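Local coordinates for protein cAMP factor (Mobiluncus curtisii, PDB 6JLC) that probably acts as a pore-forming toxin that contributes to the co-haemolytic (CAMP) reaction on red blood cells, at residues A[144-155]-A[195-206]. Sequence-based numbering, arbitrary orientation.
Sequences LKSTDTATIYVK and VWFKAKATVAEC
The ammonium group of Lys155 is held by two backbone carbonyls where helix 179-197 ends, a worked example of how a lysine can bind the carbonyl-rich C-terminal end of a helix. NZ lies 2.8 Å from Trp196 O and 2.9 Å from Lys198 O, standing above both carbonyl planes; Ala201 N, closing the type I turn 198-201, reaches Lys198 O from the opposite face. Bends at chi2 (-67°) and chi4 (74°) curl the lysine chain to this site, and the carbonyls together with the helix end probably stabilise its charge. A water accepts weakly from NZ and lies close to Ala199 O and Ala201 O.

Further along, the backbones are joined by a single bridge at Thr149 and Thr202: Ala150 N gives an almost straight bond (172°) to Ala201 O, while Val203 N donates to Asp148 O at 2.9 Å. Ala204 N donates a hydrogen bond to a lone pair of Ser146 O. Ser146 and Asp148 thus accept two N-H groups from the first turn of helix 203-222, whose start Thr202 and Glu205 secure with a capping box; Glu205 also forms a salt bridge with Lys198.

Alongside the polar contacts, Cys206 SG rests 3.6 Å from both Ala150 CB and Lys155 CE, and Val154 CG1 packs on Cys206 CB. Leu144 CD1 meets Val203 CG2 at 3.7 Å. The Trp196 ring turns its edge to Lys155 O.

In this C-terminal, alpha-helical part of the CAMP factor, the contact fastens the linker entering helix 152-173 to the turn between helices 179-197 and 203-222. Trp196 also touches Leu158 and Ile162 of helix 152-173, while Tyr153, stacked on His100 and hydrogen-bonded to Asp36, links that helix's start to helix 97-114 and the loop carrying Asp36.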
loop_
_atom_site.group_PDB
_atom_site.type_symbol
_atom_site.label_atom_id
_atom_site.label_comp_id
_atom_site.label_asym_id
_atom_site.label_seq_id
_atom_site.Cartn_x
_atom_site.Cartn_y
_atom_site.Cartn_z
ATOM N N LEU A 144 18.622 0.019 3.514
ATOM C CA LEU A 144 19.356 -0.708 2.488
ATOM C C LEU A 144 20.619 0.046 2.109
ATOM O O LEU A 144 20.628 1.276 2.064
ATOM C CB LEU A 144 18.484 -0.880 1.239
ATOM C CG LEU A 144 17.262 -1.807 1.333
ATOM C CD1 LEU A 144 16.254 -1.531 0.209
ATOM C CD2 LEU A 144 17.723 -3.253 1.296
ATOM N N LYS A 145 21.688 -0.693 1.828
ATOM C CA LYS A 145 22.804 -0.103 1.104
ATOM C C LYS A 145 22.454 -0.049 -0.375
ATOM O O LYS A 145 21.677 -0.868 -0.879
ATOM C CB LYS A 145 24.091 -0.907 1.295
ATOM C CG LYS A 145 24.601 -1.000 2.721
ATOM C CD LYS A 145 25.823 -1.903 2.780
ATOM C CE LYS A 145 26.382 -2.002 4.182
ATOM N NZ LYS A 145 25.295 -2.239 5.170
ATOM N N SER A 146 23.031 0.922 -1.080
ATOM C CA SER A 146 22.768 0.996 -2.511
ATOM C C SER A 146 23.238 -0.259 -3.241
ATOM O O SER A 146 22.723 -0.556 -4.326
ATOM C CB SER A 146 23.430 2.235 -3.107
ATOM O OG SER A 146 24.834 2.143 -3.006
ATOM N N THR A 147 24.169 -1.024 -2.652
ATOM C CA THR A 147 24.651 -2.269 -3.249
ATOM C C THR A 147 23.774 -3.474 -2.917
ATOM O O THR A 147 23.991 -4.547 -3.493
ATOM C CB THR A 147 26.083 -2.557 -2.786
ATOM O OG1 THR A 147 26.150 -2.401 -1.368
ATOM C CG2 THR A 147 27.053 -1.588 -3.425
ATOM N N ASP A 148 22.821 -3.342 -1.992
ATOM C CA ASP A 148 21.929 -4.445 -1.672
ATOM C C ASP A 148 20.962 -4.712 -2.824
ATOM O O ASP A 148 20.713 -3.856 -3.678
ATOM C CB ASP A 148 21.118 -4.157 -0.409
ATOM C CG ASP A 148 21.943 -4.219 0.853
ATOM O OD1 ASP A 148 23.041 -4.822 0.835
ATOM O OD2 ASP A 148 21.482 -3.654 1.861
ATOM N N THR A 149 20.417 -5.922 -2.841
ATOM C CA THR A 149 19.384 -6.254 -3.814
ATOM C C THR A 149 18.137 -5.436 -3.528
ATOM O O THR A 149 17.714 -5.313 -2.371
ATOM C CB THR A 149 19.058 -7.747 -3.768
ATOM O OG1 THR A 149 20.258 -8.486 -3.993
ATOM C CG2 THR A 149 18.042 -8.119 -4.856
ATOM N N ALA A 150 17.558 -4.855 -4.576
ATOM C CA ALA A 150 16.354 -4.062 -4.390
ATOM C C ALA A 150 15.248 -4.935 -3.815
ATOM O O ALA A 150 15.044 -6.072 -4.258
ATOM C CB ALA A 150 15.920 -3.443 -5.721
ATOM N N THR A 151 14.579 -4.430 -2.781
ATOM C CA THR A 151 13.377 -5.077 -2.290
ATOM C C THR A 151 12.232 -4.820 -3.268
ATOM O O THR A 151 12.343 -4.021 -4.203
ATOM C CB THR A 151 13.014 -4.544 -0.910
ATOM O OG1 THR A 151 12.760 -3.131 -1.019
ATOM C CG2 THR A 151 14.158 -4.787 0.085
ATOM N N ILE A 152 11.105 -5.496 -3.043
ATOM C CA ILE A 152 9.944 -5.218 -3.887
ATOM C C ILE A 152 9.450 -3.791 -3.675
ATOM O O ILE A 152 8.834 -3.202 -4.569
ATOM C CB ILE A 152 8.826 -6.237 -3.621
ATOM C CG1 ILE A 152 8.276 -5.992 -2.232
ATOM C CG2 ILE A 152 9.336 -7.658 -3.754
ATOM C CD1 ILE A 152 6.845 -6.039 -2.223
ATOM N N TYR A 153 9.713 -3.204 -2.502
ATOM C CA TYR A 153 9.286 -1.828 -2.252
ATOM C C TYR A 153 10.069 -0.841 -3.114
ATOM O O TYR A 153 9.492 0.110 -3.649
ATOM C CB TYR A 153 9.415 -1.508 -0.759
ATOM C CG TYR A 153 8.764 -2.623 0.018
ATOM C CD1 TYR A 153 7.389 -2.633 0.211
ATOM C CD2 TYR A 153 9.505 -3.713 0.465
ATOM C CE1 TYR A 153 6.773 -3.685 0.875
ATOM C CE2 TYR A 153 8.897 -4.768 1.121
ATOM C CZ TYR A 153 7.532 -4.743 1.328
ATOM O OH TYR A 153 6.925 -5.789 1.995
ATOM N N VAL A 154 11.372 -1.072 -3.283
ATOM C CA VAL A 154 12.171 -0.239 -4.183
ATOM C C VAL A 154 11.767 -0.490 -5.634
ATOM O O VAL A 154 11.638 0.449 -6.430
ATOM C CB VAL A 154 13.676 -0.502 -3.955
ATOM C CG1 VAL A 154 14.524 0.196 -5.033
ATOM C CG2 VAL A 154 14.096 -0.012 -2.581
ATOM N N LYS A 155 11.591 -1.762 -6.003
ATOM C CA LYS A 155 11.103 -2.111 -7.338
ATOM C C LYS A 155 9.756 -1.466 -7.632
ATOM O O LYS A 155 9.484 -1.092 -8.781
ATOM C CB LYS A 155 10.994 -3.631 -7.475
ATOM C CG LYS A 155 12.308 -4.335 -7.805
ATOM C CD LYS A 155 12.798 -3.958 -9.199
ATOM C CE LYS A 155 14.094 -4.678 -9.577
ATOM N NZ LYS A 155 13.823 -6.108 -9.891
ATOM N N VAL A 195 15.601 -3.310 -16.076
ATOM C CA VAL A 195 16.044 -3.210 -14.686
ATOM C C VAL A 195 14.973 -3.744 -13.750
ATOM O O VAL A 195 15.250 -4.546 -12.848
ATOM C CB VAL A 195 16.410 -1.755 -14.343
ATOM C CG1 VAL A 195 16.829 -1.643 -12.877
ATOM C CG2 VAL A 195 17.519 -1.261 -15.243
ATOM N N TRP A 196 13.718 -3.328 -13.972
ATOM C CA TRP A 196 12.626 -3.747 -13.100
ATOM C C TRP A 196 12.441 -5.263 -13.111
ATOM O O TRP A 196 12.092 -5.859 -12.086
ATOM C CB TRP A 196 11.335 -3.054 -13.520
ATOM C CG TRP A 196 10.154 -3.418 -12.685
ATOM C CD1 TRP A 196 9.816 -2.905 -11.464
ATOM C CD2 TRP A 196 9.149 -4.379 -13.008
ATOM N NE1 TRP A 196 8.654 -3.483 -11.016
ATOM C CE2 TRP A 196 8.226 -4.391 -11.949
ATOM C CE3 TRP A 196 8.936 -5.222 -14.098
ATOM C CZ2 TRP A 196 7.113 -5.223 -11.942
ATOM C CZ3 TRP A 196 7.833 -6.044 -14.089
ATOM C CH2 TRP A 196 6.934 -6.039 -13.022
ATOM N N PHE A 197 12.661 -5.899 -14.260
ATOM C CA PHE A 197 12.480 -7.341 -14.347
ATOM C C PHE A 197 13.681 -8.121 -13.825
ATOM O O PHE A 197 13.532 -9.304 -13.498
ATOM C CB PHE A 197 12.199 -7.742 -15.794
ATOM C CG PHE A 197 10.731 -7.899 -16.110
ATOM C CD1 PHE A 197 10.059 -9.074 -15.798
ATOM C CD2 PHE A 197 10.017 -6.865 -16.709
ATOM C CE1 PHE A 197 8.708 -9.221 -16.096
ATOM C CE2 PHE A 197 8.674 -7.012 -17.019
ATOM C CZ PHE A 197 8.015 -8.186 -16.701
ATOM N N LYS A 198 14.857 -7.492 -13.742
ATOM C CA LYS A 198 16.073 -8.186 -13.322
ATOM C C LYS A 198 15.991 -8.490 -11.833
ATOM O O LYS A 198 16.041 -7.578 -11.003
ATOM C CB LYS A 198 17.306 -7.346 -13.644
ATOM C CG LYS A 198 18.554 -7.822 -12.920
ATOM C CD LYS A 198 19.814 -7.640 -13.727
ATOM C CE LYS A 198 20.367 -6.245 -13.576
ATOM N NZ LYS A 198 21.820 -6.199 -13.912
ATOM N N ALA A 199 15.874 -9.778 -11.490
ATOM C CA ALA A 199 15.605 -10.164 -10.107
ATOM C C ALA A 199 16.728 -9.759 -9.163
ATOM O O ALA A 199 16.485 -9.559 -7.967
ATOM C CB ALA A 199 15.374 -11.670 -10.017
ATOM N N LYS A 200 17.954 -9.639 -9.666
ATOM C CA LYS A 200 19.103 -9.313 -8.835
ATOM C C LYS A 200 19.526 -7.858 -8.973
ATOM O O LYS A 200 20.646 -7.506 -8.584
ATOM C CB LYS A 200 20.274 -10.242 -9.167
ATOM C CG LYS A 200 20.087 -11.671 -8.671
ATOM C CD LYS A 200 20.117 -11.749 -7.147
ATOM C CE LYS A 200 18.760 -12.154 -6.582
ATOM N NZ LYS A 200 18.838 -12.527 -5.139
ATOM N N ALA A 201 18.662 -7.013 -9.535
ATOM C CA ALA A 201 18.962 -5.590 -9.625
ATOM C C ALA A 201 19.205 -5.018 -8.236
ATOM O O ALA A 201 18.490 -5.338 -7.284
ATOM C CB ALA A 201 17.815 -4.842 -10.304
ATOM N N THR A 202 20.224 -4.170 -8.125
ATOM C CA THR A 202 20.517 -3.514 -6.861
ATOM C C THR A 202 19.635 -2.287 -6.678
ATOM O O THR A 202 19.047 -1.765 -7.626
ATOM C CB THR A 202 21.973 -3.067 -6.792
ATOM O OG1 THR A 202 22.222 -2.137 -7.855
ATOM C CG2 THR A 202 22.919 -4.265 -6.903
ATOM N N VAL A 203 19.568 -1.822 -5.428
ATOM C CA VAL A 203 18.922 -0.542 -5.141
ATOM C C VAL A 203 19.460 0.536 -6.070
ATOM O O VAL A 203 18.699 1.277 -6.701
ATOM C CB VAL A 203 19.123 -0.162 -3.665
ATOM C CG1 VAL A 203 18.634 1.264 -3.403
ATOM C CG2 VAL A 203 18.398 -1.176 -2.770
ATOM N N ALA A 204 20.785 0.612 -6.190
ATOM C CA ALA A 204 21.400 1.645 -7.019
ATOM C C ALA A 204 20.974 1.524 -8.476
ATOM O O ALA A 204 20.786 2.539 -9.159
ATOM C CB ALA A 204 22.922 1.567 -6.908
ATOM N N GLU A 205 20.860 0.298 -8.987
ATOM C CA GLU A 205 20.427 0.140 -10.372
ATOM C C GLU A 205 18.997 0.640 -10.559
ATOM O O GLU A 205 18.663 1.211 -11.601
ATOM C CB GLU A 205 20.536 -1.322 -10.818
ATOM C CG GLU A 205 21.956 -1.842 -11.054
ATOM C CD GLU A 205 21.973 -3.332 -11.367
ATOM O OE1 GLU A 205 21.745 -4.145 -10.447
ATOM O OE2 GLU A 205 22.194 -3.696 -12.543
ATOM N N CYS A 206 18.137 0.426 -9.560
ATOM C CA CYS A 206 16.763 0.911 -9.661
ATOM C C CYS A 206 16.716 2.435 -9.585
ATOM O O CYS A 206 16.032 3.082 -10.391
ATOM C CB CYS A 206 15.904 0.279 -8.558
ATOM S SG CYS A 206 15.685 -1.510 -8.746
HETATM O O HOH W 1 15.939 -6.657 -7.458
#